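Local structure of IclR family transcriptional regulator (Brucella abortus, 5WHM) at residues Gly44-Ala49 against Leu54-Val59; Asp125-Val130 against Leu175-Glu180; Leu163-Glu168 against Pro222-Gln227. The protein is an IclR-type transcriptional repressor that probably binds operator DNA through its N-terminal helix-turn-helix domain. One frame throughout, in Å; residues are numbered along the deposited sequence.

Contact 1 of 3, residues Gly44-Ala49 against Leu54-Val59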
ATOM      1  N   GLY C  44       2.040 -20.827   5.415  1.00 32.48           N
ATOM      2  CA  GLY C  44       3.121 -21.693   4.996  1.00 36.34           C
ATOM      3  C   GLY C  44       2.937 -22.193   3.557  1.00 37.39           C
ATOM      4  O   GLY C  44       1.918 -21.957   2.917  1.00 33.44           O
ATOM      5  N   ASN C  45       3.951 -22.922   3.070  1.00 37.77           N
ATOM      6  CA  ASN C  45       3.942 -23.376   1.680  1.00 38.85           C
ATOM      7  C   ASN C  45       2.708 -24.236   1.377  1.00 38.72           C
ATOM      8  O   ASN C  45       2.112 -24.108   0.305  1.00 34.90           O
ATOM      9  CB  ASN C  45       5.249 -24.139   1.357  1.00 43.26           C
ATOM     10  CG  ASN C  45       6.485 -23.184   1.152  1.00 41.79           C
ATOM     11  OD1 ASN C  45       6.398 -22.165   0.469  1.00 33.95           O
ATOM     12  ND2 ASN C  45       7.622 -23.539   1.743  1.00 45.83           N
ATOM     13  N   GLN C  46       2.285 -25.091   2.315  1.00 39.55           N
ATOM     14  CA  GLN C  46       1.167 -25.985   2.017  1.00 46.46           C
ATOM     15  C   GLN C  46      -0.161 -25.234   1.925  1.00 45.06           C
ATOM     16  O   GLN C  46      -0.998 -25.553   1.071  1.00 40.10           O
ATOM     17  CB  GLN C  46       1.072 -27.105   3.053  1.00 52.81           C
ATOM     18  CG  GLN C  46       0.021 -28.177   2.687  1.00 60.96           C
ATOM     19  CD  GLN C  46       0.396 -28.981   1.423  1.00 67.03           C
ATOM     20  OE1 GLN C  46       1.201 -29.923   1.481  1.00 69.56           O
ATOM     21  NE2 GLN C  46      -0.199 -28.616   0.282  1.00 65.78           N
ATOM     22  N   GLU C  47      -0.395 -24.261   2.811  1.00 42.08           N
ATOM     23  CA  GLU C  47      -1.586 -23.421   2.678  1.00 41.19           C
ATOM     24  C   GLU C  47      -1.577 -22.678   1.353  1.00 37.91           C
ATOM     25  O   GLU C  47      -2.621 -22.524   0.708  1.00 38.67           O
ATOM     26  CB  GLU C  47      -1.672 -22.407   3.825  1.00 47.16           C
ATOM     27  CG  GLU C  47      -2.007 -22.989   5.190  1.00 52.39           C
ATOM     28  CD  GLU C  47      -1.651 -22.025   6.325  1.00 52.87           C
ATOM     29  OE1 GLU C  47      -2.580 -21.396   6.896  1.00 53.85           O
ATOM     30  OE2 GLU C  47      -0.438 -21.898   6.644  1.00 48.31           O
ATOM     31  N   ILE C  48      -0.407 -22.196   0.930  1.00 32.33           N
ATOM     32  CA  ILE C  48      -0.330 -21.440  -0.315  1.00 29.95           C
ATOM     33  C   ILE C  48      -0.563 -22.359  -1.513  1.00 33.25           C
ATOM     34  O   ILE C  48      -1.226 -21.967  -2.480  1.00 29.59           O
ATOM     35  CB  ILE C  48       1.005 -20.677  -0.399  1.00 27.90           C
ATOM     36  CG1 ILE C  48       1.050 -19.592   0.694  1.00 26.27           C
ATOM     37  CG2 ILE C  48       1.189 -20.040  -1.780  1.00 24.74           C
ATOM     38  CD1 ILE C  48       2.425 -18.996   0.906  1.00 25.40           C
ATOM     39  N   ALA C  49      -0.052 -23.597  -1.463  1.00 32.15           N
ATOM     40  CA  ALA C  49      -0.331 -24.555  -2.534  1.00 33.14           C
ATOM     41  C   ALA C  49      -1.818 -24.860  -2.613  1.00 38.72           C
ATOM     42  O   ALA C  49      -2.379 -24.995  -3.711  1.00 38.86           O
ATOM     43  CB  ALA C  49       0.437 -25.867  -2.319  1.00 31.73           C
ATOM     44  N   LEU C  54      -1.179 -24.534  -7.079  1.00 36.94           N
ATOM     45  CA  LEU C  54       0.151 -24.855  -7.595  1.00 36.62           C
ATOM     46  C   LEU C  54       0.792 -25.984  -6.784  1.00 38.32           C
ATOM     47  O   LEU C  54       0.573 -26.097  -5.571  1.00 33.71           O
ATOM     48  CB  LEU C  54       1.059 -23.622  -7.541  1.00 33.32           C
ATOM     49  CG  LEU C  54       0.635 -22.429  -8.405  1.00 35.20           C
ATOM     50  CD1 LEU C  54       1.364 -21.133  -8.006  1.00 31.51           C
ATOM     51  CD2 LEU C  54       0.832 -22.770  -9.895  1.00 34.90           C
ATOM     52  N   PRO C  55       1.639 -26.797  -7.414  1.00 38.42           N
ATOM     53  CA  PRO C  55       2.385 -27.810  -6.648  1.00 38.19           C
ATOM     54  C   PRO C  55       3.272 -27.180  -5.571  1.00 35.46           C
ATOM     55  O   PRO C  55       3.808 -26.076  -5.722  1.00 32.40           O
ATOM     56  CB  PRO C  55       3.227 -28.521  -7.722  1.00 39.55           C
ATOM     57  CG  PRO C  55       2.555 -28.200  -9.028  1.00 40.16           C
ATOM     58  CD  PRO C  55       1.987 -26.811  -8.845  1.00 37.44           C
ATOM     59  N   LYS C  56       3.438 -27.913  -4.474  1.00 37.37           N
ATOM     60  CA  LYS C  56       4.279 -27.436  -3.378  1.00 42.96           C
ATOM     61  C   LYS C  56       5.722 -27.090  -3.772  1.00 37.14           C
ATOM     62  O   LYS C  56       6.220 -26.056  -3.290  1.00 36.19           O
ATOM     63  CB  LYS C  56       4.254 -28.464  -2.234  1.00 51.64           C
ATOM     64  CG  LYS C  56       4.528 -27.843  -0.857  1.00 59.26           C
ATOM     65  CD  LYS C  56       4.766 -28.910   0.221  1.00 67.71           C
ATOM     66  CE  LYS C  56       5.355 -28.309   1.499  1.00 70.27           C
ATOM     67  NZ  LYS C  56       6.301 -29.256   2.200  1.00 73.13           N
ATOM     68  N   PRO C  57       6.450 -27.867  -4.600  1.00 36.47           N
ATOM     69  CA  PRO C  57       7.803 -27.409  -4.994  1.00 30.39           C
ATOM     70  C   PRO C  57       7.768 -26.097  -5.761  1.00 32.56           C
ATOM     71  O   PRO C  57       8.698 -25.292  -5.654  1.00 31.64           O
ATOM     72  CB  PRO C  57       8.347 -28.558  -5.868  1.00 35.88           C
ATOM     73  CG  PRO C  57       7.459 -29.734  -5.590  1.00 38.27           C
ATOM     74  CD  PRO C  57       6.108 -29.164  -5.220  1.00 37.25           C
ATOM     75  N   THR C  58       6.698 -25.846  -6.520  1.00 32.07           N
ATOM     76  CA  THR C  58       6.589 -24.588  -7.249  1.00 31.93           C
ATOM     77  C   THR C  58       6.390 -23.425  -6.292  1.00 28.30           C
ATOM     78  O   THR C  58       7.063 -22.391  -6.393  1.00 27.05           O
ATOM     79  CB  THR C  58       5.431 -24.681  -8.236  1.00 34.69           C
ATOM     80  OG1 THR C  58       5.753 -25.668  -9.203  1.00 39.08           O
ATOM     81  CG2 THR C  58       5.183 -23.342  -8.940  1.00 34.21           C
ATOM     82  N   VAL C  59       5.458 -23.581  -5.350  1.00 28.62           N
ATOM     83  CA  VAL C  59       5.253 -22.569  -4.326  1.00 29.00           C
ATOM     84  C   VAL C  59       6.558 -22.317  -3.564  1.00 26.97           C
ATOM     85  O   VAL C  59       6.909 -21.162  -3.296  1.00 26.82           O
ATOM     86  CB  VAL C  59       4.120 -23.009  -3.384  1.00 30.42           C
ATOM     87  CG1 VAL C  59       4.044 -22.084  -2.159  1.00 28.26           C
ATOM     88  CG2 VAL C  59       2.798 -23.064  -4.166  1.00 27.44           C
TER

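Contact 2 of 3, residues Asp125-Val130 against Leu175-Glu180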
ATOM      1  N   ASP C 125     -10.793  -4.170  -7.988  1.00 30.59           N
ATOM      2  CA  ASP C 125      -9.688  -5.107  -8.248  1.00 31.57           C
ATOM      3  C   ASP C 125     -10.260  -6.518  -8.128  1.00 35.68           C
ATOM      4  O   ASP C 125     -10.660  -6.935  -7.032  1.00 33.13           O
ATOM      5  CB  ASP C 125      -8.488  -4.899  -7.289  1.00 30.77           C
ATOM      6  CG  ASP C 125      -7.373  -5.987  -7.479  1.00 41.03           C
ATOM      7  OD1 ASP C 125      -7.227  -6.900  -6.634  1.00 38.18           O
ATOM      8  OD2 ASP C 125      -6.650  -5.941  -8.504  1.00 38.02           O
ATOM      9  N   ARG C 126     -10.331  -7.224  -9.265  1.00 34.93           N
ATOM     10  CA  ARG C 126     -10.928  -8.553  -9.418  1.00 38.89           C
ATOM     11  C   ARG C 126     -12.371  -8.544  -8.938  1.00 39.65           C
ATOM     12  O   ARG C 126     -13.214  -7.899  -9.565  1.00 37.82           O
ATOM     13  CB  ARG C 126     -10.118  -9.642  -8.701  1.00 37.97           C
ATOM     14  CG  ARG C 126      -8.819  -9.941  -9.406  1.00 48.95           C
ATOM     15  CD  ARG C 126      -8.260 -11.291  -9.008  1.00 51.45           C
ATOM     16  NE  ARG C 126      -6.902 -11.388  -9.497  1.00 54.62           N
ATOM     17  CZ  ARG C 126      -6.118 -12.439  -9.321  1.00 54.85           C
ATOM     18  NH1 ARG C 126      -6.549 -13.506  -8.648  1.00 52.32           N
ATOM     19  NH2 ARG C 126      -4.901 -12.408  -9.819  1.00 59.84           N
ATOM     20  N   LEU C 127     -12.668  -9.232  -7.833  1.00 38.71           N
ATOM     21  CA  LEU C 127     -14.042  -9.306  -7.332  1.00 39.74           C
ATOM     22  C   LEU C 127     -14.252  -8.464  -6.071  1.00 39.76           C
ATOM     23  O   LEU C 127     -15.179  -8.731  -5.296  1.00 42.67           O
ATOM     24  CB  LEU C 127     -14.435 -10.769  -7.086  1.00 40.63           C
ATOM     25  CG  LEU C 127     -14.330 -11.711  -8.300  1.00 49.71           C
ATOM     26  CD1 LEU C 127     -14.452 -13.201  -7.920  1.00 45.92           C
ATOM     27  CD2 LEU C 127     -15.370 -11.355  -9.357  1.00 47.31           C
ATOM     28  N   SER C 128     -13.415  -7.441  -5.850  1.00 34.98           N
ATOM     29  CA  SER C 128     -13.532  -6.555  -4.700  1.00 34.56           C
ATOM     30  C   SER C 128     -13.441  -5.094  -5.140  1.00 34.31           C
ATOM     31  O   SER C 128     -12.932  -4.774  -6.217  1.00 33.59           O
ATOM     32  CB  SER C 128     -12.432  -6.850  -3.653  1.00 35.35           C
ATOM     33  OG  SER C 128     -12.551  -8.168  -3.122  1.00 37.14           O
HETATM   34  N   MSE C 129     -13.968  -4.213  -4.296  1.00 30.40           N
HETATM   35  CA  MSE C 129     -13.788  -2.764  -4.410  1.00 29.02           C
HETATM   36  C   MSE C 129     -12.709  -2.363  -3.421  1.00 28.97           C
HETATM   37  O   MSE C 129     -12.739  -2.791  -2.275  1.00 32.36           O
HETATM   38  CB  MSE C 129     -15.112  -2.017  -4.115  1.00 29.03           C
HETATM   39  CG  MSE C 129     -16.258  -2.327  -5.108  1.00 35.62           C
HETATM   40 SE   MSE C 129     -15.773  -2.070  -6.994  0.68 36.09          SE
HETATM   41  CE  MSE C 129     -15.561  -0.138  -6.973  1.00 28.56           C
ATOM     42  N   VAL C 130     -11.726  -1.581  -3.871  1.00 33.13           N
ATOM     43  CA  VAL C 130     -10.603  -1.143  -3.051  1.00 30.42           C
ATOM     44  C   VAL C 130     -10.796   0.339  -2.744  1.00 26.67           C
ATOM     45  O   VAL C 130     -10.902   1.153  -3.663  1.00 26.24           O
ATOM     46  CB  VAL C 130      -9.265  -1.363  -3.791  1.00 27.26           C
ATOM     47  CG1 VAL C 130      -8.091  -0.986  -2.895  1.00 27.31           C
ATOM     48  CG2 VAL C 130      -9.161  -2.825  -4.280  1.00 28.18           C
ATOM     49  N   LEU C 175     -20.302 -11.551 -13.393  1.00 53.80           N
ATOM     50  CA  LEU C 175     -21.419 -12.193 -12.695  1.00 62.10           C
ATOM     51  C   LEU C 175     -21.448 -13.700 -12.938  1.00 69.30           C
ATOM     52  O   LEU C 175     -21.682 -14.478 -12.004  1.00 73.51           O
ATOM     53  CB  LEU C 175     -22.745 -11.570 -13.125  1.00 65.33           C
ATOM     54  CG  LEU C 175     -22.982 -10.107 -12.744  1.00 61.83           C
ATOM     55  CD1 LEU C 175     -24.435  -9.764 -12.980  1.00 62.62           C
ATOM     56  CD2 LEU C 175     -22.579  -9.830 -11.311  1.00 60.54           C
ATOM     57  N   GLU C 176     -21.226 -14.133 -14.182  1.00 67.79           N
ATOM     58  CA  GLU C 176     -21.072 -15.562 -14.437  1.00 73.51           C
ATOM     59  C   GLU C 176     -19.995 -16.139 -13.536  1.00 73.82           C
ATOM     60  O   GLU C 176     -20.150 -17.231 -12.986  1.00 75.11           O
ATOM     61  CB  GLU C 176     -20.746 -15.808 -15.913  1.00 72.99           C
ATOM     62  N   HIS C 177     -18.925 -15.374 -13.319  1.00 74.47           N
ATOM     63  CA  HIS C 177     -17.848 -15.784 -12.428  1.00 77.31           C
ATOM     64  C   HIS C 177     -18.293 -15.823 -10.968  1.00 79.92           C
ATOM     65  O   HIS C 177     -17.829 -16.670 -10.196  1.00 83.84           O
ATOM     66  CB  HIS C 177     -16.667 -14.828 -12.595  1.00 76.05           C
ATOM     67  CG  HIS C 177     -15.350 -15.499 -12.488  1.00 80.85           C
ATOM     68  ND1 HIS C 177     -14.687 -15.640 -11.289  1.00 82.32           N
ATOM     69  CD2 HIS C 177     -14.585 -16.112 -13.422  1.00 84.79           C
ATOM     70  CE1 HIS C 177     -13.558 -16.294 -11.492  1.00 86.27           C
ATOM     71  NE2 HIS C 177     -13.475 -16.594 -12.777  1.00 88.39           N
ATOM     72  N   ILE C 178     -19.164 -14.897 -10.558  1.00 77.64           N
ATOM     73  CA  ILE C 178     -19.615 -14.864  -9.167  1.00 77.55           C
ATOM     74  C   ILE C 178     -20.613 -15.988  -8.887  1.00 83.11           C
ATOM     75  O   ILE C 178     -20.705 -16.486  -7.755  1.00 86.01           O
ATOM     76  CB  ILE C 178     -20.191 -13.472  -8.846  1.00 72.62           C
ATOM     77  CG1 ILE C 178     -19.047 -12.464  -8.677  1.00 66.51           C
ATOM     78  CG2 ILE C 178     -21.073 -13.513  -7.612  1.00 72.64           C
ATOM     79  CD1 ILE C 178     -19.505 -11.041  -8.650  1.00 60.39           C
ATOM     80  N   ARG C 179     -21.343 -16.436  -9.912  1.00 84.65           N
ATOM     81  CA  ARG C 179     -22.300 -17.527  -9.765  1.00 87.16           C
ATOM     82  C   ARG C 179     -21.628 -18.852  -9.416  1.00 95.10           C
ATOM     83  O   ARG C 179     -22.292 -19.750  -8.887  1.00 96.76           O
ATOM     84  CB  ARG C 179     -23.101 -17.668 -11.062  1.00 83.91           C
ATOM     85  CG  ARG C 179     -24.401 -18.433 -10.946  1.00 81.49           C
ATOM     86  CD  ARG C 179     -25.223 -18.232 -12.203  1.00 80.56           C
ATOM     87  NE  ARG C 179     -24.786 -19.090 -13.301  1.00 86.12           N
ATOM     88  CZ  ARG C 179     -25.483 -20.132 -13.759  1.00 93.01           C
ATOM     89  NH1 ARG C 179     -26.660 -20.435 -13.219  1.00 94.34           N
ATOM     90  NH2 ARG C 179     -25.010 -20.870 -14.761  1.00 95.91           N
ATOM     91  N   GLU C 180     -20.331 -18.993  -9.695  1.00100.62           N
ATOM     92  CA  GLU C 180     -19.597 -20.224  -9.424  1.00106.76           C
ATOM     93  C   GLU C 180     -18.960 -20.218  -8.041  1.00109.29           C
ATOM     94  O   GLU C 180     -18.953 -21.244  -7.354  1.00112.35           O
ATOM     95  CB  GLU C 180     -18.520 -20.433 -10.490  1.00108.37           C
ATOM     96  CG  GLU C 180     -19.024 -20.254 -11.913  1.00108.55           C
ATOM     97  CD  GLU C 180     -18.962 -21.534 -12.725  1.00114.17           C
ATOM     98  OE1 GLU C 180     -18.985 -22.631 -12.125  1.00117.82           O
ATOM     99  OE2 GLU C 180     -18.884 -21.441 -13.969  1.00115.47           O
TER

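Contact 3 of 3, residues Leu163-Glu168 against Pro222-Gln227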
ATOM      1  N   LEU C 163     -20.673  -2.325 -10.948  1.00 34.98           N
ATOM      2  CA  LEU C 163     -21.244  -3.269 -11.909  1.00 38.92           C
ATOM      3  C   LEU C 163     -22.220  -2.584 -12.846  1.00 40.73           C
ATOM      4  O   LEU C 163     -22.302  -2.952 -14.025  1.00 42.08           O
ATOM      5  CB  LEU C 163     -21.933  -4.422 -11.187  1.00 37.91           C
ATOM      6  CG  LEU C 163     -20.989  -5.473 -10.597  1.00 42.91           C
ATOM      7  CD1 LEU C 163     -21.721  -6.355  -9.583  1.00 45.22           C
ATOM      8  CD2 LEU C 163     -20.309  -6.330 -11.686  1.00 43.91           C
ATOM      9  N   ALA C 164     -22.949  -1.575 -12.349  1.00 39.68           N
ATOM     10  CA  ALA C 164     -23.984  -0.928 -13.149  1.00 41.62           C
ATOM     11  C   ALA C 164     -23.395  -0.029 -14.226  1.00 41.90           C
ATOM     12  O   ALA C 164     -24.042   0.189 -15.250  1.00 44.33           O
ATOM     13  CB  ALA C 164     -24.912  -0.103 -12.250  1.00 39.34           C
ATOM     14  N   ALA C 165     -22.225   0.574 -13.967  1.00 37.74           N
ATOM     15  CA  ALA C 165     -21.553   1.478 -14.904  1.00 43.29           C
ATOM     16  C   ALA C 165     -20.762   0.733 -15.959  1.00 50.68           C
ATOM     17  O   ALA C 165     -20.277   1.352 -16.912  1.00 53.59           O
ATOM     18  CB  ALA C 165     -20.593   2.421 -14.159  1.00 38.91           C
HETATM   19  N   MSE C 166     -20.604  -0.567 -15.787  1.00 56.25           N
HETATM   20  CA  MSE C 166     -19.876  -1.411 -16.710  1.00 64.44           C
HETATM   21  C   MSE C 166     -20.566  -1.651 -18.028  1.00 73.50           C
HETATM   22  O   MSE C 166     -21.792  -1.583 -18.113  1.00 78.43           O
HETATM   23  CB  MSE C 166     -19.636  -2.760 -16.066  1.00 63.15           C
HETATM   24  CG  MSE C 166     -18.229  -3.000 -15.696  1.00 60.24           C
HETATM   25 SE   MSE C 166     -18.233  -4.685 -14.793  0.60 56.56          SE
HETATM   26  CE  MSE C 166     -17.267  -4.021 -13.218  1.00 47.35           C
ATOM     27  N   PRO C 167     -19.772  -1.969 -19.051  1.00 82.22           N
ATOM     28  CA  PRO C 167     -20.341  -2.538 -20.274  1.00 85.37           C
ATOM     29  C   PRO C 167     -21.180  -3.773 -19.967  1.00 87.33           C
ATOM     30  O   PRO C 167     -20.925  -4.504 -19.006  1.00 84.04           O
ATOM     31  CB  PRO C 167     -19.105  -2.888 -21.106  1.00 87.99           C
ATOM     32  CG  PRO C 167     -18.065  -1.917 -20.644  1.00 85.92           C
ATOM     33  CD  PRO C 167     -18.327  -1.693 -19.182  1.00 82.31           C
ATOM     34  N   GLU C 168     -22.201  -3.983 -20.796  1.00 94.12           N
ATOM     35  CA  GLU C 168     -23.071  -5.148 -20.705  1.00102.50           C
ATOM     36  C   GLU C 168     -22.293  -6.451 -20.527  1.00104.70           C
ATOM     37  O   GLU C 168     -22.531  -7.211 -19.580  1.00104.91           O
ATOM     38  CB  GLU C 168     -23.936  -5.216 -21.971  1.00112.67           C
ATOM     39  CG  GLU C 168     -24.841  -6.431 -22.051  1.00119.35           C
ATOM     40  CD  GLU C 168     -26.016  -6.324 -21.104  1.00120.93           C
ATOM     41  OE1 GLU C 168     -27.076  -5.809 -21.526  1.00124.49           O
ATOM     42  OE2 GLU C 168     -25.872  -6.737 -19.932  1.00118.35           O
ATOM     43  N   PRO C 222     -21.349   5.878  -9.521  1.00 32.73           N
ATOM     44  CA  PRO C 222     -20.103   5.639 -10.255  1.00 32.10           C
ATOM     45  C   PRO C 222     -19.746   6.821 -11.152  1.00 36.88           C
ATOM     46  O   PRO C 222     -20.571   7.678 -11.468  1.00 35.42           O
ATOM     47  CB  PRO C 222     -20.438   4.395 -11.088  1.00 31.32           C
ATOM     48  CG  PRO C 222     -21.935   4.617 -11.439  1.00 33.35           C
ATOM     49  CD  PRO C 222     -22.530   5.367 -10.249  1.00 29.50           C
ATOM     50  N   LEU C 223     -18.481   6.864 -11.548  1.00 33.09           N
ATOM     51  CA  LEU C 223     -18.000   7.867 -12.491  1.00 31.86           C
ATOM     52  C   LEU C 223     -17.048   7.186 -13.467  1.00 36.65           C
ATOM     53  O   LEU C 223     -16.071   6.567 -13.039  1.00 44.70           O
ATOM     54  CB  LEU C 223     -17.285   8.997 -11.748  1.00 42.65           C
ATOM     55  CG  LEU C 223     -16.430   9.941 -12.585  1.00 47.88           C
ATOM     56  CD1 LEU C 223     -17.342  10.763 -13.484  1.00 52.15           C
ATOM     57  CD2 LEU C 223     -15.627  10.820 -11.673  1.00 48.67           C
ATOM     58  N   VAL C 224     -17.313   7.297 -14.761  1.00 38.90           N
ATOM     59  CA  VAL C 224     -16.440   6.714 -15.772  1.00 48.74           C
ATOM     60  C   VAL C 224     -15.343   7.725 -16.082  1.00 50.31           C
ATOM     61  O   VAL C 224     -15.629   8.829 -16.547  1.00 53.40           O
ATOM     62  CB  VAL C 224     -17.219   6.334 -17.041  1.00 52.85           C
ATOM     63  CG1 VAL C 224     -16.253   5.832 -18.108  1.00 57.14           C
ATOM     64  CG2 VAL C 224     -18.263   5.265 -16.740  1.00 50.07           C
ATOM     65  N   HIS C 225     -14.087   7.363 -15.805  1.00 52.30           N
ATOM     66  CA  HIS C 225     -12.955   8.265 -16.002  1.00 56.61           C
ATOM     67  C   HIS C 225     -12.009   7.674 -17.039  1.00 55.42           C
ATOM     68  O   HIS C 225     -11.681   6.485 -16.978  1.00 49.23           O
ATOM     69  CB  HIS C 225     -12.215   8.526 -14.687  1.00 65.19           C
ATOM     70  CG  HIS C 225     -11.304   9.714 -14.733  1.00 79.40           C
ATOM     71  ND1 HIS C 225     -10.974  10.357 -15.910  1.00 85.12           N
ATOM     72  CD2 HIS C 225     -10.668  10.388 -13.748  1.00 81.93           C
ATOM     73  CE1 HIS C 225     -10.156  11.362 -15.647  1.00 86.65           C
ATOM     74  NE2 HIS C 225      -9.951  11.401 -14.342  1.00 84.46           N
ATOM     75  N   LYS C 226     -11.578   8.510 -17.990  1.00 63.85           N
ATOM     76  CA  LYS C 226     -10.776   8.032 -19.114  1.00 73.60           C
ATOM     77  C   LYS C 226      -9.476   7.386 -18.655  1.00 78.06           C
ATOM     78  O   LYS C 226      -9.016   6.419 -19.273  1.00 82.31           O
ATOM     79  CB  LYS C 226     -10.491   9.192 -20.071  1.00 80.50           C
ATOM     80  CG  LYS C 226     -10.011  10.458 -19.363  1.00 84.34           C
ATOM     81  CD  LYS C 226     -10.022  11.698 -20.266  1.00 88.16           C
ATOM     82  CE  LYS C 226      -8.919  11.662 -21.318  1.00 90.00           C
ATOM     83  NZ  LYS C 226      -8.402  13.027 -21.619  1.00 90.85           N
ATOM     84  N   GLN C 227      -8.878   7.886 -17.572  1.00 79.06           N
ATOM     85  CA  GLN C 227      -7.592   7.379 -17.112  1.00 82.73           C
ATOM     86  C   GLN C 227      -7.746   6.305 -16.044  1.00 79.33           C
ATOM     87  O   GLN C 227      -7.139   5.235 -16.144  1.00 80.26           O
ATOM     88  CB  GLN C 227      -6.729   8.523 -16.571  1.00 87.82           C
ATOM     89  CG  GLN C 227      -7.116   9.915 -17.072  1.00 92.22           C
ATOM     90  CD  GLN C 227      -6.683  10.194 -18.508  1.00 98.20           C
ATOM     91  OE1 GLN C 227      -6.369   9.278 -19.274  1.00100.67           O
ATOM     92  NE2 GLN C 227      -6.667  11.472 -18.878  1.00 99.71           N
TER

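Contact 1 of 3, residues Gly44-Ala49 against Leu54-Val59
Ala49 and Val59 bring the two helices of the helix-turn-helix together: helix 45-52 carries Asn45, Ile48 and Ala49 to the contact, and helix 56-69, by its place in the motif probably the DNA-recognition helix, answers chiefly with Val59. The apolar packing turns on how the two methyls of Val59 divide the work. With CG1 anti to the backbone N (chi1 170°), that branch is directed at Ile48, where CG1 lies 3.5 Å from Ile48 CG2, the methyl branch of the isoleucine. The other branch goes to the alanine: Val59 CG2 sits 3.8 Å from Ala49 CA and 4.1 Å from Ala49 CB, so the small residue is met over its backbone as well as its methyl. Ile48 continues the apolar layer to Val32 of helix 24-33 and to Phe36.

Polar side chains also meet hydrocarbon. Asn45 and Val59 pass one another in opposite directions, leaving Asn45 OD1 3.5 Å from Val59 CG1. That oxygen is satisfied by Thr63 OG1 one turn further along helix 56-69, and the same hydroxyl also bonds Val59 O. On the more exposed side the side chain of Lys56, extended as far as CE, crosses that of Gln46 at about a right angle, with Lys56 CD 3.9 Å from Gln46 OE1.

Side-chain bonds to backbone groups hold the start of the first helix and the turn. Gly44 is the N-cap residue of the first helix, and its N is bonded to Glu47 OE2, reached from above the carboxylate plane. Thr52 OG1 joins Ile48 O and Leu54 N, tying the helix to the turn. There the backbone comes close to the first helix: Leu54 O stands 3.3 Å from the methyl carbon CB of Ala49.

Contact 2 of 3, residues Asp125-Val130 against Leu175-Glu180
Leu127 reaches from a hairpin turn to helix 168-181 and places one methyl against Ile178 and the other against His177. Its CB already points toward the helix, and with CG beside the backbone N and opposite the carbonyl carbon (chi1 -58°) and a chi2 of 168°, CD1 and CD2 reach different residues. Leu127 CD2 comes to 3.9 Å from Ile178 CG1, the two side chains running past each other in opposite senses. Leu127 CD1 approaches the imidazole obliquely, 4.2 Å from His177 ND1, and here the side chains cross at roughly a right angle. Leu127 offers this nitrogen only van der Waals contact.

On the helix, Ile178 also has its CG1 branch beside the backbone N, and although its CB points neither at the turn nor away from it, this branch closes the distance. His177 is less regular: its chi1 of -144° falls off the staggered positions, while its ring also packs on Leu8 and Thr9 of the N-terminal segment. Leu127 is held further by Ile174 and Arg181 of the same helix, so its contacts span about two turns of the helix.

The backbone under Leu127 is a type II' turn from Asp125 to Ser128, with Arg126 at positive phi. Paired bonds close it, Asp125 N to Ser128 O at 2.8 Å and Ser128 N to Asp125 O at 3.0 Å. Asp125 OD1 makes salt bridges with Arg34 and with Arg89 of the second subunit, which places the turn near the dimer contact. A tight two-residue beta hairpin joining strands 118-125 and 128-135, with its tip against a helix, is thus the local motif, set in the GAF-like C-terminal domain of the IclR family.

Contact 3 of 3, residues Leu163-Glu168 against Pro222-Gln227
Ala165 loses more surface here than any other residue of the two segments, and its closest partner is Pro222. Its methyl carbon CB lies 3.7 Å from Pro222 CB and the same distance from Pro222 CG, so the alanine sits against the CB-CG side of the pyrrolidine ring. Both CB atoms point across the interface, which is why such short side chains suffice to join a helix to a strand: the nearest CA atoms, those of Ala165 and Pro222, are 6.4 Å apart.

Val224, two residues on along the strand, faces the same way and makes a looser, more exposed contact. With CG1 anti to the backbone N (chi1 176°), its CG2 branch is left to approach the helix, 4.4 Å from Ala165 O and 4.5 Å from Ala165 CB. Leu223 between them turns away and packs on Phe233. The side chains meet only through carbon, in a contact near the surface.

Beyond the two segments, Val230 of strand 229-238 touches both Ala165 and Pro222, and Phe200 of helix 186-203 touches Pro222 and Ala164. Strand 216-225 is thereby packed through its Pro222-Val224 side on helix 157-165, with helix 186-203 and strand 229-238 also against it.

Contact 1 belongs to the helix-turn-helix domain, whereas contacts 2 and 3 both lie in the IclR C-terminal domain, which in this family commonly receives the effector. Contacts 2 and 3 have centres about 15 Å apart and meet directly, Leu175 CD2 being 4.0 Å from Leu163 CD1, where the consecutive helices 157-165 and 168-181 pack together. Both reach the same six-stranded sheet, through different strands. Contact 1 stands apart: its nearest atoms are about 11 Å from those of contact 2 and about 26 Å from those of contact 3, which lies on the other side of the chain's centre. Contact 2 is thus the nearer of the two to the probable DNA-binding unit.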